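Local coordinates for protein probable transcriptional regulator (Rhodococcus jostii, PDB 3ON2) that probably binds DNA as a TetR-family transcription factor and carries a helical C-terminal domain whose pocket holds a polyether in this crystal, at residues Leu63-Phe68 / Leu110-Lys115; Val30-Leu35 / Asp55-Leu60; Arg70-Leu75 / Ala96-Phe100; Val16-Ala21 / Leu38-Ala42; Thr135-Thr140 / Ala153-Ala157. All coordinates share one frame; numbering follows the deposited sequence.

Contact 1. Residues Leu63-Phe68 / Leu110-Lys115; sequences LAESGF and LMYGNK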
# COMPACT_ATOMS: atom_id res chain seq x y z
N LEU A 63 4.31 11.65 1.67
CA LEU A 63 3.03 10.94 1.54
C LEU A 63 3.20 9.55 0.96
O LEU A 63 2.66 8.56 1.48
CB LEU A 63 2.09 11.72 0.62
CG LEU A 63 1.35 12.89 1.26
CD1 LEU A 63 0.72 13.79 0.17
CD2 LEU A 63 0.28 12.35 2.21
N ALA A 64 4.00 9.47 -0.10
CA ALA A 64 4.30 8.20 -0.76
C ALA A 64 5.03 7.25 0.19
O ALA A 64 4.68 6.07 0.30
CB ALA A 64 5.12 8.45 -2.02
N GLU A 65 6.06 7.75 0.88
CA GLU A 65 6.81 6.93 1.86
C GLU A 65 5.90 6.41 2.98
O GLU A 65 5.90 5.23 3.30
CB GLU A 65 7.97 7.73 2.45
CG GLU A 65 8.98 6.85 3.22
CD GLU A 65 9.79 7.64 4.22
OE1 GLU A 65 9.40 8.79 4.57
OE2 GLU A 65 10.81 7.10 4.69
N SER A 66 5.10 7.32 3.53
CA SER A 66 4.14 6.99 4.56
C SER A 66 3.11 5.94 4.10
O SER A 66 2.70 5.07 4.89
CB SER A 66 3.39 8.25 4.99
OG SER A 66 2.38 7.91 5.91
N GLY A 67 2.68 6.06 2.84
CA GLY A 67 1.77 5.08 2.24
C GLY A 67 2.34 3.67 2.21
O GLY A 67 1.67 2.71 2.58
N PHE A 68 3.58 3.53 1.76
CA PHE A 68 4.22 2.24 1.76
C PHE A 68 4.43 1.71 3.16
O PHE A 68 4.16 0.54 3.42
CB PHE A 68 5.54 2.25 0.98
CG PHE A 68 5.35 2.20 -0.50
CD1 PHE A 68 4.87 1.03 -1.11
CD2 PHE A 68 5.64 3.32 -1.28
CE1 PHE A 68 4.69 0.98 -2.47
CE2 PHE A 68 5.46 3.29 -2.64
CZ PHE A 68 5.00 2.13 -3.25
N LEU A 110 -0.66 7.62 -5.92
CA LEU A 110 0.50 8.46 -5.65
C LEU A 110 1.74 7.62 -5.29
O LEU A 110 2.83 7.87 -5.81
CB LEU A 110 0.18 9.50 -4.55
CG LEU A 110 1.35 10.39 -4.08
CD1 LEU A 110 1.90 11.30 -5.19
CD2 LEU A 110 0.91 11.24 -2.89
N MSE A 111 1.56 6.63 -4.42
CA MSE A 111 2.63 5.73 -4.00
C MSE A 111 3.34 5.13 -5.20
O MSE A 111 4.55 5.26 -5.32
CB MSE A 111 2.07 4.61 -3.14
CG MSE A 111 1.75 5.05 -1.72
SE MSE A 111 0.52 3.81 -0.86
CE MSE A 111 1.51 2.10 -0.90
N TYR A 112 2.58 4.50 -6.10
CA TYR A 112 3.14 3.86 -7.28
C TYR A 112 3.69 4.83 -8.33
O TYR A 112 4.73 4.55 -8.92
CB TYR A 112 2.11 2.89 -7.90
CG TYR A 112 1.74 1.74 -6.99
CD1 TYR A 112 2.62 1.27 -6.05
CD2 TYR A 112 0.50 1.12 -7.10
CE1 TYR A 112 2.28 0.21 -5.23
CE2 TYR A 112 0.16 0.06 -6.30
CZ TYR A 112 1.05 -0.39 -5.35
OH TYR A 112 0.71 -1.45 -4.53
N GLY A 113 3.02 5.96 -8.54
CA GLY A 113 3.45 6.97 -9.50
C GLY A 113 4.75 7.62 -9.06
O GLY A 113 5.62 7.90 -9.87
N ASN A 114 4.88 7.84 -7.75
CA ASN A 114 6.02 8.53 -7.18
C ASN A 114 7.22 7.60 -7.20
O ASN A 114 8.30 7.97 -7.68
CB ASN A 114 5.69 9.03 -5.76
CG ASN A 114 6.85 9.73 -5.10
OD1 ASN A 114 7.78 9.09 -4.63
ND2 ASN A 114 6.79 11.05 -5.04
N LYS A 115 7.01 6.38 -6.69
CA LYS A 115 8.05 5.35 -6.60
C LYS A 115 8.74 5.07 -7.93
O LYS A 115 9.95 4.80 -7.94
CB LYS A 115 7.49 4.04 -6.05
CG LYS A 115 8.56 3.00 -5.75
CD LYS A 115 7.96 1.69 -5.27
CE LYS A 115 9.02 0.61 -5.09
NZ LYS A 115 9.66 0.31 -6.39

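Contact 2. Residues Val30-Leu35 / Asp55-Leu60; sequences VDGLSL and DRQALL. With SO4 (sulfate ion), chain E.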
# COMPACT_ATOMS: atom_id res chain seq x y z
N VAL A 30 -4.26 14.28 -6.64
CA VAL A 30 -2.92 14.87 -6.49
C VAL A 30 -2.80 16.31 -7.02
O VAL A 30 -2.06 17.13 -6.46
CB VAL A 30 -1.82 13.94 -7.09
CG1 VAL A 30 -1.97 13.82 -8.59
CG2 VAL A 30 -0.41 14.43 -6.72
N ASP A 31 -3.56 16.64 -8.06
CA ASP A 31 -3.54 18.01 -8.62
C ASP A 31 -4.27 19.02 -7.74
O ASP A 31 -4.07 20.23 -7.88
CB ASP A 31 -4.08 18.03 -10.07
CG ASP A 31 -3.28 17.12 -11.02
OD1 ASP A 31 -2.03 17.05 -10.89
OD2 ASP A 31 -3.89 16.48 -11.90
N GLY A 32 -5.10 18.53 -6.81
CA GLY A 32 -5.68 19.39 -5.77
C GLY A 32 -4.75 19.65 -4.59
O GLY A 32 -5.12 20.36 -3.63
N LEU A 33 -3.54 19.10 -4.63
CA LEU A 33 -2.58 19.29 -3.55
C LEU A 33 -1.73 20.52 -3.73
O LEU A 33 -1.01 20.66 -4.74
CB LEU A 33 -1.66 18.08 -3.38
CG LEU A 33 -2.18 16.87 -2.63
CD1 LEU A 33 -1.06 15.88 -2.50
CD2 LEU A 33 -2.68 17.28 -1.24
N SER A 34 -1.78 21.40 -2.74
CA SER A 34 -0.90 22.55 -2.72
C SER A 34 -0.28 22.71 -1.34
O SER A 34 -0.99 22.82 -0.34
CB SER A 34 -1.65 23.82 -3.13
OG SER A 34 -0.86 24.97 -2.89
N LEU A 35 1.05 22.75 -1.29
CA LEU A 35 1.73 22.93 -0.00
C LEU A 35 1.37 24.30 0.58
O LEU A 35 1.08 24.42 1.77
CB LEU A 35 3.24 22.80 -0.17
CG LEU A 35 4.14 22.95 1.07
CD1 LEU A 35 3.68 22.10 2.25
CD2 LEU A 35 5.60 22.61 0.69
N ASP A 55 9.61 21.87 -0.25
CA ASP A 55 8.82 22.15 -1.46
C ASP A 55 7.75 21.08 -1.62
O ASP A 55 7.68 20.13 -0.82
CB ASP A 55 9.73 22.19 -2.70
CG ASP A 55 10.65 20.94 -2.83
OD1 ASP A 55 10.25 19.81 -2.46
OD2 ASP A 55 11.79 21.10 -3.32
N ARG A 56 6.92 21.24 -2.64
CA ARG A 56 5.84 20.32 -2.92
C ARG A 56 6.35 18.90 -3.06
O ARG A 56 5.73 17.96 -2.56
CB ARG A 56 5.11 20.71 -4.21
CG ARG A 56 3.88 19.83 -4.52
CD ARG A 56 2.97 20.50 -5.57
NE ARG A 56 1.70 19.81 -5.64
CZ ARG A 56 1.33 18.99 -6.62
NH1 ARG A 56 0.16 18.37 -6.59
NH2 ARG A 56 2.15 18.79 -7.65
N GLN A 57 7.45 18.72 -3.79
CA GLN A 57 7.99 17.37 -4.00
C GLN A 57 8.36 16.68 -2.67
O GLN A 57 8.16 15.50 -2.55
CB GLN A 57 9.17 17.36 -4.98
CG GLN A 57 9.56 15.95 -5.42
CD GLN A 57 8.46 15.28 -6.20
OE1 GLN A 57 7.93 15.88 -7.13
NE2 GLN A 57 8.09 14.05 -5.83
N ALA A 58 8.87 17.44 -1.69
CA ALA A 58 9.19 16.83 -0.40
C ALA A 58 7.90 16.34 0.29
O ALA A 58 7.88 15.27 0.89
CB ALA A 58 9.94 17.82 0.48
N LEU A 59 6.83 17.11 0.19
CA LEU A 59 5.52 16.67 0.67
C LEU A 59 5.02 15.36 0.00
O LEU A 59 4.56 14.41 0.69
CB LEU A 59 4.47 17.78 0.49
CG LEU A 59 3.05 17.37 0.87
CD1 LEU A 59 2.97 17.11 2.37
CD2 LEU A 59 2.08 18.49 0.47
N LEU A 60 5.12 15.31 -1.33
CA LEU A 60 4.62 14.14 -2.07
C LEU A 60 5.44 12.89 -1.75
O LEU A 60 4.87 11.79 -1.62
CB LEU A 60 4.60 14.37 -3.58
CG LEU A 60 3.80 15.55 -4.10
CD1 LEU A 60 4.04 15.74 -5.59
CD2 LEU A 60 2.30 15.35 -3.79
S SO4 E . 2.67 24.25 -4.00
O1 SO4 E . 1.78 24.58 -5.11
O2 SO4 E . 2.42 25.20 -2.92
O3 SO4 E . 2.42 22.87 -3.56
O4 SO4 E . 4.07 24.42 -4.37

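Contact 3. Residues Arg70-Leu75 / Ala96-Phe100; sequences RLTAAL and AYVSF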
# COMPACT_ATOMS: atom_id res chain seq x y z
N ARG A 70 2.70 2.24 5.78
CA ARG A 70 1.38 1.82 6.25
C ARG A 70 0.87 0.56 5.56
O ARG A 70 0.21 -0.27 6.19
CB ARG A 70 0.37 2.96 6.14
CG ARG A 70 0.63 4.06 7.16
CD ARG A 70 -0.48 5.07 7.09
NE ARG A 70 -0.18 6.07 6.10
CZ ARG A 70 -1.10 6.76 5.44
NH1 ARG A 70 -2.40 6.51 5.61
NH2 ARG A 70 -0.70 7.67 4.56
N LEU A 71 1.19 0.42 4.27
CA LEU A 71 0.82 -0.81 3.55
C LEU A 71 1.58 -2.00 4.12
O LEU A 71 0.99 -3.07 4.34
CB LEU A 71 1.09 -0.68 2.04
CG LEU A 71 0.96 -1.97 1.19
CD1 LEU A 71 -0.47 -2.62 1.28
CD2 LEU A 71 1.33 -1.67 -0.25
N THR A 72 2.88 -1.83 4.35
CA THR A 72 3.66 -2.89 5.00
C THR A 72 3.07 -3.24 6.38
O THR A 72 2.88 -4.42 6.70
CB THR A 72 5.16 -2.51 5.12
OG1 THR A 72 5.70 -2.31 3.82
CG2 THR A 72 5.95 -3.62 5.85
N ALA A 73 2.79 -2.23 7.20
CA ALA A 73 2.15 -2.43 8.49
C ALA A 73 0.85 -3.27 8.37
O ALA A 73 0.66 -4.22 9.13
CB ALA A 73 1.88 -1.06 9.18
N ALA A 74 0.00 -2.95 7.39
CA ALA A 74 -1.25 -3.66 7.16
C ALA A 74 -1.05 -5.11 6.76
O ALA A 74 -1.78 -6.01 7.23
CB ALA A 74 -2.09 -2.93 6.08
N LEU A 75 -0.08 -5.37 5.89
CA LEU A 75 0.23 -6.75 5.51
C LEU A 75 0.76 -7.55 6.73
O LEU A 75 0.37 -8.69 6.96
CB LEU A 75 1.24 -6.78 4.34
CG LEU A 75 0.79 -6.11 3.06
CD1 LEU A 75 1.92 -6.08 1.99
CD2 LEU A 75 -0.51 -6.80 2.52
N ALA A 96 -5.96 -8.42 2.60
CA ALA A 96 -5.44 -7.16 3.15
C ALA A 96 -4.95 -6.19 2.09
O ALA A 96 -5.13 -4.97 2.22
CB ALA A 96 -4.32 -7.42 4.17
N TYR A 97 -4.28 -6.70 1.07
CA TYR A 97 -3.85 -5.81 -0.02
C TYR A 97 -5.04 -5.12 -0.73
O TYR A 97 -5.02 -3.90 -0.96
CB TYR A 97 -3.00 -6.53 -1.08
CG TYR A 97 -2.62 -5.55 -2.17
CD1 TYR A 97 -1.58 -4.63 -1.94
CD2 TYR A 97 -3.34 -5.46 -3.36
CE1 TYR A 97 -1.25 -3.69 -2.88
CE2 TYR A 97 -3.00 -4.50 -4.33
CZ TYR A 97 -1.95 -3.63 -4.08
OH TYR A 97 -1.57 -2.67 -4.97
N VAL A 98 -6.03 -5.91 -1.12
CA VAL A 98 -7.18 -5.38 -1.84
C VAL A 98 -7.94 -4.38 -0.97
O VAL A 98 -8.29 -3.30 -1.43
CB VAL A 98 -8.07 -6.52 -2.43
CG1 VAL A 98 -9.30 -5.96 -3.17
CG2 VAL A 98 -7.23 -7.39 -3.41
N SER A 99 -8.15 -4.71 0.30
CA SER A 99 -8.79 -3.75 1.23
C SER A 99 -8.03 -2.44 1.37
O SER A 99 -8.66 -1.36 1.41
CB SER A 99 -8.97 -4.36 2.62
OG SER A 99 -9.86 -5.43 2.51
N PHE A 100 -6.70 -2.54 1.46
CA PHE A 100 -5.88 -1.33 1.53
C PHE A 100 -6.05 -0.44 0.30
O PHE A 100 -6.23 0.79 0.41
CB PHE A 100 -4.38 -1.68 1.69
CG PHE A 100 -3.52 -0.49 1.98
CD1 PHE A 100 -3.21 -0.14 3.29
CD2 PHE A 100 -3.02 0.31 0.93
CE1 PHE A 100 -2.40 0.99 3.56
CE2 PHE A 100 -2.24 1.43 1.18
CZ PHE A 100 -1.92 1.77 2.50

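Contact 4. Residues Val16-Ala21 / Leu38-Ala42; sequences VLLARA and LAREA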
# COMPACT_ATOMS: atom_id res chain seq x y z
N VAL A 16 0.77 17.27 10.97
CA VAL A 16 -0.49 17.97 10.71
C VAL A 16 -0.66 18.15 9.20
O VAL A 16 -1.72 17.87 8.66
CB VAL A 16 -0.52 19.37 11.40
CG1 VAL A 16 -1.78 20.14 11.02
CG2 VAL A 16 -0.43 19.24 12.90
N LEU A 17 0.39 18.62 8.54
CA LEU A 17 0.33 18.83 7.08
C LEU A 17 0.13 17.55 6.31
O LEU A 17 -0.62 17.55 5.35
CB LEU A 17 1.56 19.58 6.55
CG LEU A 17 1.54 21.07 6.91
CD1 LEU A 17 2.81 21.72 6.42
CD2 LEU A 17 0.34 21.76 6.29
N LEU A 18 0.77 16.47 6.73
CA LEU A 18 0.58 15.19 6.06
C LEU A 18 -0.85 14.66 6.22
O LEU A 18 -1.39 14.09 5.27
CB LEU A 18 1.58 14.13 6.55
CG LEU A 18 3.00 14.10 5.99
CD1 LEU A 18 3.97 13.24 6.84
CD2 LEU A 18 2.96 13.61 4.53
N ALA A 19 -1.45 14.82 7.39
CA ALA A 19 -2.84 14.37 7.58
C ALA A 19 -3.84 15.18 6.71
O ALA A 19 -4.75 14.62 6.08
CB ALA A 19 -3.23 14.45 9.05
N ARG A 20 -3.66 16.49 6.69
CA ARG A 20 -4.45 17.37 5.81
C ARG A 20 -4.23 17.05 4.32
O ARG A 20 -5.21 16.99 3.56
CB ARG A 20 -4.08 18.82 6.09
CG ARG A 20 -4.75 19.43 7.29
CD ARG A 20 -4.19 20.80 7.61
NE ARG A 20 -4.72 21.34 8.86
CZ ARG A 20 -5.83 22.08 8.96
NH1 ARG A 20 -6.53 22.36 7.87
NH2 ARG A 20 -6.23 22.52 10.14
N ALA A 21 -2.97 16.86 3.90
CA ALA A 21 -2.66 16.56 2.50
C ALA A 21 -3.33 15.28 2.05
O ALA A 21 -3.86 15.23 0.93
CB ALA A 21 -1.14 16.46 2.27
N LEU A 38 -2.14 24.14 2.01
CA LEU A 38 -2.25 23.28 3.18
C LEU A 38 -1.68 24.00 4.39
O LEU A 38 -2.25 23.93 5.47
CB LEU A 38 -1.54 21.95 2.96
CG LEU A 38 -2.20 21.07 1.91
CD1 LEU A 38 -1.19 20.06 1.38
CD2 LEU A 38 -3.46 20.37 2.48
N ALA A 39 -0.58 24.71 4.18
CA ALA A 39 0.04 25.48 5.24
C ALA A 39 -0.88 26.58 5.78
O ALA A 39 -0.92 26.81 6.99
CB ALA A 39 1.36 26.09 4.75
N ARG A 40 -1.64 27.26 4.91
CA ARG A 40 -2.52 28.34 5.36
C ARG A 40 -3.73 27.73 6.06
O ARG A 40 -4.22 28.26 7.04
CB ARG A 40 -3.01 29.26 4.22
CG ARG A 40 -2.03 29.54 3.05
CD ARG A 40 -0.70 30.23 3.41
NE ARG A 40 0.41 29.61 2.65
CZ ARG A 40 1.66 30.05 2.61
NH1 ARG A 40 2.05 31.14 3.27
NH2 ARG A 40 2.55 29.39 1.88
N GLU A 41 -4.21 26.61 5.52
CA GLU A 41 -5.31 25.85 6.12
C GLU A 41 -4.99 25.35 7.53
O GLU A 41 -5.89 25.21 8.35
CB GLU A 41 -5.71 24.67 5.21
CG GLU A 41 -6.60 25.10 4.03
CD GLU A 41 -6.68 24.08 2.90
OE1 GLU A 41 -6.24 22.91 3.07
OE2 GLU A 41 -7.19 24.47 1.82
N ALA A 42 -3.71 25.09 7.80
CA ALA A 42 -3.25 24.64 9.13
C ALA A 42 -2.87 25.81 10.05
O ALA A 42 -2.23 25.62 11.09
CB ALA A 42 -2.10 23.64 9.01

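Contact 5. Residues Thr135-Thr140 / Ala153-Ala157; sequences TVRIVT and ASRIA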
# COMPACT_ATOMS: atom_id res chain seq x y z
N THR A 135 6.25 -10.05 1.35
CA THR A 135 5.58 -11.06 0.55
C THR A 135 6.54 -12.17 0.10
O THR A 135 6.21 -13.35 0.19
CB THR A 135 4.95 -10.41 -0.70
OG1 THR A 135 4.14 -9.31 -0.28
CG2 THR A 135 4.11 -11.41 -1.47
N VAL A 136 7.71 -11.77 -0.40
CA VAL A 136 8.74 -12.71 -0.89
C VAL A 136 9.17 -13.66 0.25
O VAL A 136 9.35 -14.86 0.03
CB VAL A 136 9.96 -11.98 -1.54
CG1 VAL A 136 11.14 -12.96 -1.87
CG2 VAL A 136 9.54 -11.22 -2.81
N ARG A 137 9.31 -13.12 1.47
CA ARG A 137 9.69 -13.91 2.66
C ARG A 137 8.64 -14.95 3.02
O ARG A 137 8.98 -16.09 3.28
CB ARG A 137 10.04 -12.98 3.85
CG ARG A 137 9.62 -13.47 5.26
CD ARG A 137 10.16 -12.59 6.44
NE ARG A 137 9.90 -11.14 6.34
CZ ARG A 137 10.65 -10.28 5.64
NH1 ARG A 137 11.70 -10.73 4.95
NH2 ARG A 137 10.37 -8.98 5.62
N ILE A 138 7.36 -14.57 2.97
CA ILE A 138 6.22 -15.47 3.21
C ILE A 138 6.17 -16.61 2.17
O ILE A 138 5.87 -17.75 2.53
CB ILE A 138 4.87 -14.70 3.14
CG1 ILE A 138 4.82 -13.54 4.16
CG2 ILE A 138 3.69 -15.64 3.27
CD1 ILE A 138 4.44 -13.93 5.57
N VAL A 139 6.44 -16.29 0.90
CA VAL A 139 6.54 -17.31 -0.17
C VAL A 139 7.74 -18.24 0.09
O VAL A 139 7.60 -19.45 0.02
CB VAL A 139 6.65 -16.65 -1.59
CG1 VAL A 139 7.00 -17.68 -2.69
CG2 VAL A 139 5.37 -15.84 -1.96
N THR A 140 8.90 -17.66 0.40
CA THR A 140 10.13 -18.43 0.70
C THR A 140 9.90 -19.38 1.87
O THR A 140 10.25 -20.56 1.78
CB THR A 140 11.37 -17.52 0.95
OG1 THR A 140 11.52 -16.64 -0.16
CG2 THR A 140 12.69 -18.32 1.07
N ALA A 153 11.06 -17.29 -5.77
CA ALA A 153 10.04 -16.73 -4.89
C ALA A 153 9.66 -15.30 -5.27
O ALA A 153 8.54 -14.87 -5.00
CB ALA A 153 10.49 -16.81 -3.41
N SER A 154 10.57 -14.56 -5.89
CA SER A 154 10.25 -13.17 -6.27
C SER A 154 9.35 -13.11 -7.50
O SER A 154 8.51 -12.20 -7.61
CB SER A 154 11.51 -12.29 -6.37
OG SER A 154 12.21 -12.54 -7.57
N ARG A 155 9.47 -14.07 -8.41
CA ARG A 155 8.53 -14.19 -9.53
C ARG A 155 7.14 -14.65 -9.05
O ARG A 155 6.10 -14.17 -9.56
CB ARG A 155 9.03 -15.15 -10.63
CG ARG A 155 10.22 -14.61 -11.44
CD ARG A 155 9.89 -13.28 -12.13
NE ARG A 155 11.12 -12.67 -12.63
CZ ARG A 155 11.64 -12.90 -13.83
NH1 ARG A 155 11.02 -13.72 -14.68
NH2 ARG A 155 12.77 -12.29 -14.19
N ILE A 156 7.13 -15.57 -8.07
CA ILE A 156 5.88 -16.06 -7.47
C ILE A 156 5.17 -14.88 -6.80
O ILE A 156 3.97 -14.64 -7.03
CB ILE A 156 6.13 -17.22 -6.48
CG1 ILE A 156 6.65 -18.45 -7.24
CG2 ILE A 156 4.86 -17.57 -5.67
CD1 ILE A 156 7.17 -19.63 -6.30
N ALA A 157 5.91 -14.14 -6.00
CA ALA A 157 5.37 -12.96 -5.33
C ALA A 157 4.85 -11.93 -6.34
O ALA A 157 3.82 -11.30 -6.10
CB ALA A 157 6.43 -12.36 -4.41

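Contact 1. Residues Leu63-Phe68 / Leu110-Lys115
Phe68 and Met111, a selenomethionine here, make the central pairing. Met111 CE lies over one face of the Phe68 ring, 3.8 Å from its centroid and 21° off the normal, in a CH-pi contact displaced toward the rim; Met111 SE stands above the same ring at 5.0 Å from the centroid, a longer Met-aromatic contact. The chain bends at its third torsion, which swings CE back over the ring while Met111 SE rests on the backbone, 3.6 Å from Gly67 CA.

Farther round the ring, Phe68 CZ meets the aliphatic Lys115 CD at 3.6 Å, with the lysine chain crossing about perpendicular. Phe68 CE1 touches Tyr112 CE1 at 3.7 Å, rim to rim, with the two rings inclined by 50°. Toward the start of segment 63-68, Ala64 CB sits 3.8 Å from Asn114 CG, and Leu63 CB reaches Leu110 CD2 at 3.7 Å. The Asn114 amide is held by Asp61, and Tyr112 OH by Tyr97 OH.

Phe68, Tyr112 and Lys115 line the polyether pocket. Segments 63-68 and 110-115, on helices 56-81 and 105-115, run at 118° to each other, with helix 122-144 against Phe68 and Asn114 and helix 13-28 against Leu63 and Leu110.

Contact 2. Residues Val30-Leu35 / Asp55-Leu60
At the entrance to the predicted helix-turn-helix, Arg56 from the first turn of helix 56-81 reaches across to the backbone of Leu33. Arg56 NE donates to Leu33 O at 3.0 Å, bent to 135° at the hydrogen and arriving from above the carbonyl plane; Arg56 NH1 adds a weak bond to the same oxygen at 3.2 Å. With CG opposite the backbone nitrogen (chi1 -176°), the arm runs extended to NE and lays Arg56 CD beside a sulfate, 3.2 Å from the sulfate O3. That oxygen takes a nearly straight bond of 2.7 Å from Leu35 N, at the start of helix 35-41, and Arg36 NE binds the same ion. A methionine in place of Arg56 would probably leave Leu33 O without its side-chain donors and take a positive charge from beside the sulfate.

Both helix starts are N-capped: Ser34 OG accepts from Gln37 N, and Asp55 OD1 accepts from Ala58 N at 2.8 Å. Leu33 CD1 makes an apolar contact with Leu60 CD2 at 3.6 Å; separately, Leu35 CD2 lies against the backbone carbonyl of Asp55, 3.5 Å from Asp55 C. Leu33 also packs on Ala21 and Leu25 of helix 13-28, while Leu38 of helix 35-41 covers both Leu33 and Leu59.

Contact 3. Residues Arg70-Leu75 / Ala96-Phe100
Leu71 and Phe100 form the tight part of this contact. The phenylalanine ring lies with one face on the helix backbone at Leu71: Leu71 CB sits over that face, 4.0 Å from the Phe100 ring centroid and 15° off the normal, in a CH-pi contact, and Leu71 CA is 3.7 Å from Phe100 CE1. The isobutyl group then curls round the root of the ring, Leu71 CD1 reaching Phe100 CG at 3.8 Å. Because Phe100 carries CG opposite its backbone nitrogen (chi1 -171°), the ring reaches across to Leu71 where the axes of segments 70-75 and 96-100 come within 9.8 Å. Leu71 CD1 also touches Tyr97 CD1 at 4.0 Å, linking both aromatic residues through one methyl.

One turn on, the fit slackens. Ala74 CB stands 4.1 Å from Phe100 CD1, and Ala96 CB meets Leu75 CD2 at 4.2 Å; the two alanines are partly exposed, and their short side chains make few contacts. With Phe100 cut back to an alanine, the face laid over Leu71 is lost, which is likely to open a gap beside Leu71 CB.

Leu71, Leu75 and Tyr97 belong to the polyether pocket, where Tyr97 OH has His165 ND1 as a further partner besides Tyr112. At the other margin, Arg70 makes a salt bridge to Glu22 of helix 13-28. Helix 105-115 packs on Arg70, Leu71 and Tyr97 through Leu107, Met111 and Leu108, and helix 122-144 covers Leu71 and Leu75 through Ser131 and Leu134.

Contact 4. Residues Val16-Ala21 / Leu38-Ala42
Leu17 and Leu38 lead the apolar group. Leu17 CD2 presses on the last turn of helix 35-41, 3.5 Å from Leu38 O and 3.8 Å from Leu38 CB. Leu38 in turn sends its two methyls back to helix 13-28: Leu38 CD1 meets Ala21 CB at 3.7 Å, while CD2 rests near Ala21 N and the Arg20 carbonyl carbon. Val16 CG1 closes the far end against Ala42 CB at 4.0 Å. These leucines and alanines join the first helix of the TetR-type DNA-binding domain to the first helix of its predicted helix-turn-helix, and Leu38 goes on to Leu59 of helix 56-81.

The second kind of contact is made by a flat cation: the Arg20 guanidinium lies with one face over the Glu41-Ala42 backbone. The chain, extended from CG to NE, turns the group there at chi4 (-90°). Glu41 C is 3.4 Å and Ala42 CA 3.5 Å above the guanidinium plane of Arg20, each displaced toward its rim. Glu41 O lies over the face as well, 3.0 Å from Arg20 NH1, but the angle is too poor for a hydrogen bond. Charge gives a third, looser term: Arg20 NH1 and Glu41 OE1 stand 4.8 Å apart, a separation at which attraction is probable but no salt bridge forms.

Contact 5. Residues Thr135-Thr140 / Ala153-Ala157
Val139 packs against Ala153 and Ile156 where two helices of the TetR-type C-terminal domain meet, helix 122-144 over the opening turns of helix 153-172; segments 135-140 and 153-157 run at 116° to each other. From CB, which points at the opposing helix, the valine forks. Val139 CG1, set opposite the backbone nitrogen by a chi1 of 170°, drives between two neighbours and lies 3.7 Å from Ala153 CB and equally 3.7 Å from Ile156 CG2. The other branch, Val139 CG2, falls back beside its own backbone nitrogen and meets Ile156 CG2 more loosely at 4.1 Å, with Ala157 CB a little farther still. Both methyls thus face Ile156 CG2, CG1 the closer, and the side chains pass at a slant.

A turn earlier, Val136 forks too, sharing Ala153 and Ala157 with Val139 and adding Ser154. Val136 CG2 touches Ala157 CB at 3.7 Å and also lies near Ser154 CA, while CG1 makes a lighter contact with Ala153 CB. With only methyls at Ala153 and Ala157, the axes of segments 135-140 and 153-157 come within 8.6 Å. Thr135 and Val139 also line the polyether pocket. Outside the pair, Phe90 of helix 86-103 touches Val139, and Phe192 and Leu196 of helix 181-196 touch Ile156.

At the exposed margin Thr140 OG1 rests against Ala153 CB while donating to Val136 O at 2.8 Å; that carbonyl also accepts Thr140 N, and the two donors arrive from opposite faces of its plane.

In the fold
Helix 56-81 runs through contacts 2, 1 and 3 in turn. Contacts 2 and 4 form the probable DNA-binding end: their centres are 11 Å apart, and Leu59 CD2 meets Leu38 CD1 at 3.7 Å. Leu63 carries that packing into contact 1, Leu63 CD1 lying 3.8 Å from Leu33 CD1 and 3.9 Å from Ala21 CB. Contact 3 is nested in the chain loop that contact 1 closes, and Tyr112 OH and Tyr97 OH join them at 2.6 Å, probably by a hydrogen bond. Contacts 1, 3 and 5 all lend residues to the polyether pocket, though contact 5 touches neither of the others; its centre is about 38 Å from that of contact 4.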